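RNA-dependent RNA polymerase (Farallon virus, PDB 6DX5) probably replicates and transcribes the viral RNA genome, while the part in this chain is its viral OTU domain, a cysteine protease with deubiquitinase activity. Local coordinates at residues A[26-31]-A[174-179]; A[38-43]-A[51-56]; A[140-145]-A[166-171]. All blocks are in the same frame, centred on the assembly; numbering follows the deposited sequence.

From the N terminus, the chain lays down strand 26-29 and enters helix 37-47; a short connection leads to helix 53-66, whose start packs on it, closing contact 2 across seven residues. The helical middle follows, and contact 3 then joins strands 140-145 and 166-171 over a loop that holds strand 151-157. Contact 1 closes last, when strand 174-180 pairs with strand 26-29. Contacts 2 and 3 therefore lie in series, both nested within contact 1. Strand 174-180 also bonds to strand 166-171, putting contacts 1 and 3 in one sheet. F38 and F42 of contact 2 pack on I140, I142 and I168, joining the helices to that sheet, while V31 touches R40.

Contact 1 (A[26-31]-A[174-179]); sequences FERIRV and HFDALK
D176 and R28 reach each other through their torsions: D176 swings CG opposite its carbonyl carbon (chi1 -73°), pushing the carboxylate across to residues 28-31, while R28 holds CG anti to the backbone N (chi1 179°) and then bends at chi2 and chi3, bringing its guanidinium back to the acid. R28 NH1 meets D176 OD1 at 3.0 Å, a salt bridge whose hydrogen bond is bent and weak; the guanidinium and carboxylate planes stand nearly perpendicular. The other oxygen has two donors. D176 OD2 accepts V31 N at 2.9 Å in a fairly straight bond (163°) and H174 NE2 at 2.8 Å, the two arriving from opposite faces of the carboxylate. A water donates to D176 OD1 and accepts from R30 NH1, whose guanidinium lies against a face of that of R28. H174 also touches C37 at the start of helix 37-47. Beyond the acid the strands pair antiparallel at the edge of the OTU-domain sheet: I29 N to A177 O is 2.8 Å, and E27 and K179 exchange two backbone bonds. On the face of I29 and A177, I29 CD1 rests 3.8 Å from K179 CG; Y44 and L45 of helix 37-47 lie over this side. On the other face L178 CD1 sits over the F26 ring, 4.1 Å from its centroid in a CH-pi contact. With one oxygen gripped from both faces and the other reached by arginine and water, the D176 carboxylate should have little freedom to rotate. It in turn restrains the H174 ring through a His-carboxylate bond and holds V31, in the loop that follows strand 26-29, against strand 174-180.

Contact 2 (A[38-43]-A[51-56]); sequences FFRAFA and EMWDTV
R40 and W53 lie side by side and point the same way where two consecutive helices of the OTU fold, 37-47 and 53-66, pack against each other. The guanidinium lies over one face of the indole, the planes tilted by 32°, with W53 CD1 3.7 Å above the guanidinium plane, over its centre, and R40 NH2 3.5 Å from W53 NE1. The indole stands in this place because W53 puts CG between its backbone N and carbonyl carbon (chi1 67°), the crowded position, while R40 runs extended from CG to NE along it. D54 CB packs on the opposite face of the indole, offset toward the rim. At the guanidinium edge, R40 NH1 donates to E51 OE1 at 3.2 Å, the oxygen lying in the guanidinium plane but being approached from above the carboxylate plane. E50 forms a further salt bridge with the same NH1, and D34 adds a weak, long ion pair at NE, so acidic groups at NH1 and, weakly, at NE would probably offset the cost of burying this charge. Away from the R40 charge the contact is apolar. V56 spreads its two methyls over different partners: CG1 lies 3.8 Å from F42 CD2 and 3.9 Å from F39 CD1, bridging two rings that it meets at a slant. F39 CB presses against the W53 backbone and CB. L132 and L136 of helix 126-136 touch V56 and F42, respectively, and I168 of the sheet touches F42. M52 stands at the N-cap of the second helix, and A43 fits closely against its first turn: A43 CB is 3.6 Å from V56 CG2 and 3.5 Å from W53 N.

Contact 3 (A[140-145]-A[166-171]); sequences IVIWNV and FNIVRC
W143 meets I168 and N167 along one edge of its side chain, in the parallel strand pair 140-145/166-171 of the OTU-fold sheet. Its CB and CG lie 3.8 and 4.0 Å from I168 O, the carbonyl that also accepts the W143 backbone N-H, one rung of the parallel ladder. With CG set beside the backbone N (chi1 -57°), the ring runs back along the neighbouring strand: CD1 comes within 3.4 Å of I168 O, and NE1 reaches N167 OD1 at 2.8 Å in a bond of 164°, the oxygen lying in the indole plane. CE2 and CZ2 skirt the same N167 OD1 at 3.7 and 3.8 Å. V141 CG1 packs against one face of the indole, and F26 and L178 of contact 1 touch the ring. N167 ND2 bonds to V162 O, which probably fixes the amide flip. On the opposite face I140, I142 and I168 line up against F38 and F42 of helix 37-47, and F166 lines the pocket of a bound DTT, probably from the crystallisation liquor. There N144, whose OD1 bonds to Q155, runs alongside R170, and one water accepts from N144 ND2 at 2.8 Å and R170 NH1 at 3.0 Å.

Contact 1 (A[26-31]-A[174-179])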
loop_
_atom_site.group_PDB
_atom_site.type_symbol
_atom_site.label_atom_id
_atom_site.label_comp_id
_atom_site.label_asym_id
_atom_site.label_seq_id
_atom_site.Cartn_x
_atom_site.Cartn_y
_atom_site.Cartn_z
ATOM N N PHE A 26 23.659 4.954 2.469
ATOM C CA PHE A 26 23.184 5.434 3.753
ATOM C C PHE A 26 23.907 4.747 4.898
ATOM O O PHE A 26 24.299 3.578 4.813
ATOM C CB PHE A 26 21.707 5.166 3.976
ATOM C CG PHE A 26 20.791 5.788 2.965
ATOM C CD1 PHE A 26 20.274 7.068 3.176
ATOM C CD2 PHE A 26 20.387 5.077 1.834
ATOM C CE1 PHE A 26 19.402 7.648 2.256
ATOM C CE2 PHE A 26 19.486 5.656 0.912
ATOM C CZ PHE A 26 19.009 6.953 1.131
ATOM N N GLU A 27 24.032 5.469 5.993
ATOM C CA GLU A 27 24.310 4.837 7.263
ATOM C C GLU A 27 22.955 4.646 7.946
ATOM O O GLU A 27 22.063 5.472 7.807
ATOM C CB GLU A 27 25.299 5.671 8.087
ATOM C CG GLU A 27 24.694 6.489 9.152
ATOM C CD GLU A 27 25.714 7.124 10.095
ATOM O OE1 GLU A 27 26.291 8.161 9.752
ATOM O OE2 GLU A 27 25.936 6.573 11.175
ATOM N N ARG A 28 22.753 3.495 8.543
ATOM C CA ARG A 28 21.493 3.155 9.178
ATOM C C ARG A 28 21.659 3.313 10.691
ATOM O O ARG A 28 22.680 2.872 11.265
ATOM C CB ARG A 28 21.127 1.708 8.823
ATOM C CG ARG A 28 19.805 1.238 9.461
ATOM C CD ARG A 28 20.074 0.466 10.711
ATOM N NE ARG A 28 20.732 -0.782 10.317
ATOM C CZ ARG A 28 20.045 -1.871 10.000
ATOM N NH1 ARG A 28 18.720 -1.812 10.094
ATOM N NH2 ARG A 28 20.651 -2.988 9.617
ATOM N N ILE A 29 20.700 3.966 11.336
ATOM C CA ILE A 29 20.740 4.202 12.781
ATOM C C ILE A 29 19.586 3.420 13.390
ATOM O O ILE A 29 18.421 3.660 13.065
ATOM C CB ILE A 29 20.661 5.694 13.140
ATOM C CG1 ILE A 29 21.832 6.459 12.509
ATOM C CG2 ILE A 29 20.733 5.883 14.645
ATOM C CD1 ILE A 29 21.508 7.049 11.174
ATOM N N ARG A 30 19.920 2.430 14.213
ATOM C CA ARG A 30 18.914 1.579 14.851
ATOM C C ARG A 30 18.198 2.307 15.978
ATOM O O ARG A 30 18.838 2.994 16.774
ATOM C CB ARG A 30 19.588 0.327 15.418
ATOM C CG ARG A 30 20.320 -0.488 14.389
ATOM C CD ARG A 30 20.841 -1.776 15.021
ATOM N NE ARG A 30 21.732 -2.505 14.115
ATOM C CZ ARG A 30 21.321 -3.464 13.295
ATOM N NH1 ARG A 30 20.030 -3.785 13.247
ATOM N NH2 ARG A 30 22.192 -4.095 12.541
ATOM N N VAL A 31 16.869 2.132 16.064
ATOM C CA VAL A 31 16.066 2.707 17.146
ATOM C C VAL A 31 15.484 1.547 17.931
ATOM O O VAL A 31 15.539 0.406 17.489
ATOM C CB VAL A 31 14.959 3.655 16.638
ATOM C CG1 VAL A 31 15.613 4.778 15.798
ATOM C CG2 VAL A 31 13.994 2.873 15.778
ATOM N N HIS A 174 9.692 -3.631 11.396
ATOM C CA HIS A 174 10.566 -2.732 12.126
ATOM C C HIS A 174 11.072 -1.576 11.258
ATOM O O HIS A 174 11.525 -1.784 10.139
ATOM C CB HIS A 174 11.769 -3.504 12.733
ATOM C CG HIS A 174 12.614 -2.632 13.594
ATOM N ND1 HIS A 174 12.156 -2.105 14.778
ATOM C CD2 HIS A 174 13.814 -2.038 13.369
ATOM C CE1 HIS A 174 13.074 -1.291 15.291
ATOM N NE2 HIS A 174 14.091 -1.229 14.451
ATOM N N PHE A 175 11.090 -0.366 11.825
ATOM C CA PHE A 175 11.606 0.821 11.148
ATOM C C PHE A 175 12.879 1.299 11.837
ATOM O O PHE A 175 12.932 1.340 13.069
ATOM C CB PHE A 175 10.589 1.987 11.162
ATOM C CG PHE A 175 9.279 1.701 10.444
ATOM C CD1 PHE A 175 9.087 2.136 9.123
ATOM C CD2 PHE A 175 8.200 1.113 11.112
ATOM C CE1 PHE A 175 7.860 1.952 8.446
ATOM C CE2 PHE A 175 6.951 0.885 10.446
ATOM C CZ PHE A 175 6.783 1.315 9.102
ATOM N N ASP A 176 13.906 1.684 11.051
ATOM C CA ASP A 176 15.090 2.400 11.560
ATOM C C ASP A 176 15.306 3.680 10.734
ATOM O O ASP A 176 14.694 3.863 9.664
ATOM C CB ASP A 176 16.361 1.516 11.494
ATOM C CG ASP A 176 16.383 0.401 12.546
ATOM O OD1 ASP A 176 16.853 -0.731 12.194
ATOM O OD2 ASP A 176 16.001 0.657 13.755
ATOM N N ALA A 177 16.224 4.551 11.197
ATOM C CA ALA A 177 16.533 5.793 10.481
ATOM C C ALA A 177 17.671 5.565 9.499
ATOM O O ALA A 177 18.500 4.675 9.708
ATOM C CB ALA A 177 16.904 6.894 11.472
ATOM N N LEU A 178 17.708 6.364 8.418
ATOM C CA LEU A 178 18.817 6.354 7.435
ATOM C C LEU A 178 19.386 7.762 7.277
ATOM O O LEU A 178 18.628 8.718 7.139
ATOM C CB LEU A 178 18.361 5.898 6.042
ATOM C CG LEU A 178 17.876 4.463 5.869
ATOM C CD1 LEU A 178 17.342 4.246 4.494
ATOM C CD2 LEU A 178 19.031 3.483 6.182
ATOM N N LYS A 179 20.710 7.902 7.311
ATOM C CA LYS A 179 21.345 9.162 6.935
ATOM C C LYS A 179 22.183 8.954 5.689
ATOM O O LYS A 179 22.871 7.934 5.549
ATOM C CB LYS A 179 22.197 9.711 8.055
ATOM C CG LYS A 179 21.306 10.244 9.154
ATOM C CD LYS A 179 22.072 10.982 10.190
ATOM C CE LYS A 179 21.107 11.881 10.991
ATOM N NZ LYS A 179 21.799 12.475 12.201
HETATM O O HOH W 1 17.425 -2.471 14.017
#

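Contact 2 (A[38-43]-A[51-56])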
loop_
_atom_site.group_PDB
_atom_site.type_symbol
_atom_site.label_atom_id
_atom_site.label_comp_id
_atom_site.label_asym_id
_atom_site.label_seq_id
_atom_site.Cartn_x
_atom_site.Cartn_y
_atom_site.Cartn_z
ATOM N N PHE A 38 8.614 3.506 14.275
ATOM C CA PHE A 38 8.461 4.514 13.219
ATOM C C PHE A 38 8.576 5.916 13.797
ATOM O O PHE A 38 9.325 6.759 13.280
ATOM C CB PHE A 38 7.125 4.406 12.465
ATOM C CG PHE A 38 6.941 5.555 11.488
ATOM C CD1 PHE A 38 6.154 6.667 11.802
ATOM C CD2 PHE A 38 7.659 5.593 10.300
ATOM C CE1 PHE A 38 6.067 7.752 10.930
ATOM C CE2 PHE A 38 7.556 6.681 9.417
ATOM C CZ PHE A 38 6.784 7.751 9.754
ATOM N N PHE A 39 7.838 6.194 14.876
ATOM C CA PHE A 39 7.941 7.525 15.478
ATOM C C PHE A 39 9.369 7.801 15.927
ATOM O O PHE A 39 9.861 8.929 15.778
ATOM C CB PHE A 39 6.947 7.661 16.653
ATOM C CG PHE A 39 5.506 7.443 16.251
ATOM C CD1 PHE A 39 4.958 8.146 15.169
ATOM C CD2 PHE A 39 4.709 6.509 16.919
ATOM C CE1 PHE A 39 3.610 7.953 14.770
ATOM C CE2 PHE A 39 3.368 6.294 16.537
ATOM C CZ PHE A 39 2.813 7.033 15.445
ATOM N N ARG A 40 10.058 6.770 16.473
ATOM C CA ARG A 40 11.441 6.942 16.954
ATOM C C ARG A 40 12.410 7.204 15.806
ATOM O O ARG A 40 13.336 8.036 15.922
ATOM C CB ARG A 40 11.912 5.698 17.710
ATOM C CG ARG A 40 11.209 5.505 19.051
ATOM C CD ARG A 40 11.620 4.153 19.708
ATOM N NE ARG A 40 11.099 4.125 21.065
ATOM C CZ ARG A 40 11.752 4.664 22.085
ATOM N NH1 ARG A 40 12.972 5.197 21.885
ATOM N NH2 ARG A 40 11.212 4.664 23.291
ATOM N N ALA A 41 12.239 6.472 14.704
ATOM C CA ALA A 41 13.070 6.715 13.527
ATOM C C ALA A 41 12.871 8.141 13.025
ATOM O O ALA A 41 13.835 8.894 12.837
ATOM C CB ALA A 41 12.732 5.684 12.430
ATOM N N PHE A 42 11.622 8.574 12.898
ATOM C CA PHE A 42 11.440 9.931 12.393
ATOM C C PHE A 42 11.937 10.937 13.429
ATOM O O PHE A 42 12.656 11.881 13.089
ATOM C CB PHE A 42 9.960 10.180 11.985
ATOM C CG PHE A 42 9.751 11.512 11.343
ATOM C CD1 PHE A 42 10.075 11.716 10.010
ATOM C CD2 PHE A 42 9.300 12.584 12.089
ATOM C CE1 PHE A 42 9.910 12.975 9.418
ATOM C CE2 PHE A 42 9.140 13.863 11.519
ATOM C CZ PHE A 42 9.441 14.052 10.173
ATOM N N ALA A 43 11.649 10.716 14.711
ATOM C CA ALA A 43 12.145 11.673 15.694
ATOM C C ALA A 43 13.685 11.751 15.665
ATOM O O ALA A 43 14.279 12.828 15.838
ATOM C CB ALA A 43 11.620 11.291 17.088
ATOM N N GLU A 51 13.967 10.131 21.596
ATOM C CA GLU A 51 13.083 10.353 22.736
ATOM C C GLU A 51 11.993 11.405 22.471
ATOM O O GLU A 51 11.034 11.477 23.234
ATOM C CB GLU A 51 13.917 10.684 23.975
ATOM C CG GLU A 51 14.885 9.454 24.391
ATOM C CD GLU A 51 14.224 7.978 24.408
ATOM O OE1 GLU A 51 14.773 7.003 23.781
ATOM O OE2 GLU A 51 13.167 7.777 25.079
ATOM N N MET A 52 12.040 12.134 21.364
ATOM C CA MET A 52 10.904 12.937 20.956
ATOM C C MET A 52 9.913 12.168 20.106
ATOM O O MET A 52 9.093 12.779 19.400
ATOM C CB MET A 52 11.398 14.207 20.283
ATOM C CG MET A 52 11.793 15.278 21.365
ATOM S SD MET A 52 12.239 16.799 20.503
ATOM C CE MET A 52 10.563 17.411 20.121
ATOM N N TRP A 53 9.937 10.829 20.171
ATOM C CA TRP A 53 8.951 10.067 19.406
ATOM C C TRP A 53 7.513 10.445 19.790
ATOM O O TRP A 53 6.592 10.297 18.975
ATOM C CB TRP A 53 9.143 8.544 19.621
ATOM C CG TRP A 53 8.845 8.085 21.014
ATOM C CD1 TRP A 53 9.777 7.909 22.032
ATOM C CD2 TRP A 53 7.561 7.746 21.587
ATOM N NE1 TRP A 53 9.141 7.501 23.173
ATOM C CE2 TRP A 53 7.788 7.404 22.939
ATOM C CE3 TRP A 53 6.253 7.694 21.091
ATOM C CZ2 TRP A 53 6.755 7.021 23.809
ATOM C CZ3 TRP A 53 5.211 7.346 21.980
ATOM C CH2 TRP A 53 5.477 7.007 23.306
ATOM N N ASP A 54 7.292 10.837 21.042
ATOM C CA ASP A 54 5.951 11.116 21.542
ATOM C C ASP A 54 5.423 12.426 20.984
ATOM O O ASP A 54 4.215 12.544 20.708
ATOM C CB ASP A 54 5.921 11.144 23.088
ATOM C CG ASP A 54 7.056 12.032 23.717
ATOM O OD1 ASP A 54 7.969 12.513 22.990
ATOM O OD2 ASP A 54 7.042 12.242 24.963
ATOM N N THR A 55 6.309 13.424 20.834
ATOM C CA THR A 55 5.936 14.659 20.145
ATOM C C THR A 55 5.643 14.388 18.672
ATOM O O THR A 55 4.727 14.969 18.083
ATOM C CB THR A 55 7.066 15.652 20.313
ATOM O OG1 THR A 55 7.277 15.855 21.714
ATOM C CG2 THR A 55 6.794 16.991 19.602
ATOM N N VAL A 56 6.404 13.484 18.067
ATOM C CA VAL A 56 6.133 13.094 16.688
ATOM C C VAL A 56 4.764 12.420 16.602
ATOM O O VAL A 56 3.947 12.730 15.731
ATOM C CB VAL A 56 7.264 12.167 16.171
ATOM C CG1 VAL A 56 6.834 11.545 14.834
ATOM C CG2 VAL A 56 8.571 12.972 16.009
#

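Contact 3 (A[140-145]-A[166-171])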
loop_
_atom_site.group_PDB
_atom_site.type_symbol
_atom_site.label_atom_id
_atom_site.label_comp_id
_atom_site.label_asym_id
_atom_site.label_seq_id
_atom_site.Cartn_x
_atom_site.Cartn_y
_atom_site.Cartn_z
ATOM N N ILE A 140 9.094 12.282 3.357
ATOM C CA ILE A 140 9.541 11.082 4.060
ATOM C C ILE A 140 9.622 9.964 3.035
ATOM O O ILE A 140 8.661 9.747 2.276
ATOM C CB ILE A 140 8.597 10.712 5.222
ATOM C CG1 ILE A 140 8.560 11.839 6.191
ATOM C CG2 ILE A 140 9.100 9.435 5.993
ATOM C CD1 ILE A 140 7.421 11.712 7.259
ATOM N N VAL A 141 10.766 9.270 3.004
ATOM C CA VAL A 141 10.979 8.150 2.102
ATOM C C VAL A 141 11.034 6.879 2.929
ATOM O O VAL A 141 11.764 6.823 3.913
ATOM C CB VAL A 141 12.273 8.329 1.299
ATOM C CG1 VAL A 141 12.419 7.229 0.342
ATOM C CG2 VAL A 141 12.259 9.701 0.591
ATOM N N ILE A 142 10.259 5.862 2.540
ATOM C CA ILE A 142 10.232 4.576 3.231
ATOM C C ILE A 142 10.870 3.554 2.301
ATOM O O ILE A 142 10.341 3.273 1.222
ATOM C CB ILE A 142 8.816 4.120 3.599
ATOM C CG1 ILE A 142 8.009 5.225 4.300
ATOM C CG2 ILE A 142 8.909 2.845 4.465
ATOM C CD1 ILE A 142 8.406 5.434 5.685
ATOM N N TRP A 143 11.999 2.994 2.699
ATOM C CA TRP A 143 12.683 1.988 1.894
ATOM C C TRP A 143 12.368 0.621 2.501
ATOM O O TRP A 143 12.755 0.341 3.640
ATOM C CB TRP A 143 14.205 2.217 1.876
ATOM C CG TRP A 143 14.676 3.544 1.387
ATOM C CD1 TRP A 143 14.743 4.703 2.107
ATOM C CD2 TRP A 143 15.090 3.866 0.051
ATOM N NE1 TRP A 143 15.203 5.724 1.310
ATOM C CE2 TRP A 143 15.417 5.237 0.043
ATOM C CE3 TRP A 143 15.230 3.124 -1.132
ATOM C CZ2 TRP A 143 15.864 5.907 -1.116
ATOM C CZ3 TRP A 143 15.700 3.783 -2.290
ATOM C CH2 TRP A 143 15.973 5.166 -2.273
ATOM N N ASN A 144 11.669 -0.217 1.759
ATOM C CA ASN A 144 11.368 -1.552 2.234
ATOM C C ASN A 144 12.495 -2.471 1.783
ATOM O O ASN A 144 12.736 -2.620 0.576
ATOM C CB ASN A 144 10.018 -2.026 1.680
ATOM C CG ASN A 144 8.890 -1.064 2.004
ATOM O OD1 ASN A 144 8.397 -0.337 1.123
ATOM N ND2 ASN A 144 8.537 -0.987 3.265
ATOM N N VAL A 145 13.141 -3.134 2.723
ATOM C CA VAL A 145 14.294 -3.941 2.376
ATOM C C VAL A 145 14.106 -5.371 2.856
ATOM O O VAL A 145 13.288 -5.664 3.737
ATOM C CB VAL A 145 15.555 -3.344 2.976
ATOM C CG1 VAL A 145 15.738 -1.923 2.482
ATOM C CG2 VAL A 145 15.459 -3.451 4.513
ATOM N N PHE A 166 13.633 12.885 4.539
ATOM C CA PHE A 166 13.934 12.075 5.712
ATOM C C PHE A 166 13.741 10.637 5.287
ATOM O O PHE A 166 12.655 10.268 4.841
ATOM C CB PHE A 166 13.026 12.478 6.872
ATOM C CG PHE A 166 13.233 13.910 7.290
ATOM C CD1 PHE A 166 14.277 14.239 8.140
ATOM C CD2 PHE A 166 12.492 14.927 6.710
ATOM C CE1 PHE A 166 14.542 15.555 8.489
ATOM C CE2 PHE A 166 12.712 16.247 7.054
ATOM C CZ PHE A 166 13.733 16.582 7.947
ATOM N N ASN A 167 14.800 9.843 5.369
ATOM C CA ASN A 167 14.812 8.504 4.781
ATOM C C ASN A 167 14.700 7.496 5.917
ATOM O O ASN A 167 15.482 7.545 6.893
ATOM C CB ASN A 167 16.108 8.252 3.982
ATOM C CG ASN A 167 16.138 8.990 2.666
ATOM O OD1 ASN A 167 15.580 8.525 1.659
ATOM N ND2 ASN A 167 16.751 10.175 2.670
ATOM N N ILE A 168 13.770 6.560 5.786
ATOM C CA ILE A 168 13.546 5.571 6.829
ATOM C C ILE A 168 13.578 4.214 6.167
ATOM O O ILE A 168 13.106 4.072 5.038
ATOM C CB ILE A 168 12.212 5.873 7.527
ATOM C CG1 ILE A 168 12.348 7.240 8.238
ATOM C CG2 ILE A 168 11.767 4.734 8.447
ATOM C CD1 ILE A 168 11.263 7.550 9.148
ATOM N N VAL A 169 14.215 3.227 6.817
ATOM C CA VAL A 169 14.255 1.879 6.266
ATOM C C VAL A 169 13.267 1.041 7.055
ATOM O O VAL A 169 13.107 1.226 8.263
ATOM C CB VAL A 169 15.672 1.277 6.328
ATOM C CG1 VAL A 169 16.180 1.213 7.779
ATOM C CG2 VAL A 169 15.714 -0.121 5.734
ATOM N N ARG A 170 12.612 0.110 6.380
ATOM C CA ARG A 170 11.618 -0.742 7.008
ATOM C C ARG A 170 11.958 -2.179 6.673
ATOM O O ARG A 170 12.007 -2.546 5.485
ATOM C CB ARG A 170 10.208 -0.435 6.503
ATOM C CG ARG A 170 9.162 -1.326 7.185
ATOM C CD ARG A 170 7.798 -1.217 6.552
ATOM N NE ARG A 170 6.802 -1.717 7.498
ATOM C CZ ARG A 170 5.481 -1.547 7.386
ATOM N NH1 ARG A 170 4.969 -0.897 6.328
ATOM N NH2 ARG A 170 4.683 -2.028 8.333
ATOM N N CYS A 171 12.144 -3.007 7.706
ATOM C CA CYS A 171 12.442 -4.429 7.511
ATOM C C CYS A 171 11.368 -5.221 8.243
ATOM O O CYS A 171 11.355 -5.241 9.479
ATOM C CB CYS A 171 13.848 -4.772 8.017
ATOM S SG CYS A 171 14.345 -6.498 7.475
HETATM O O HOH W 2 6.084 0.222 3.733
HETATM O O HOH W 3 10.783 -5.539 4.598
#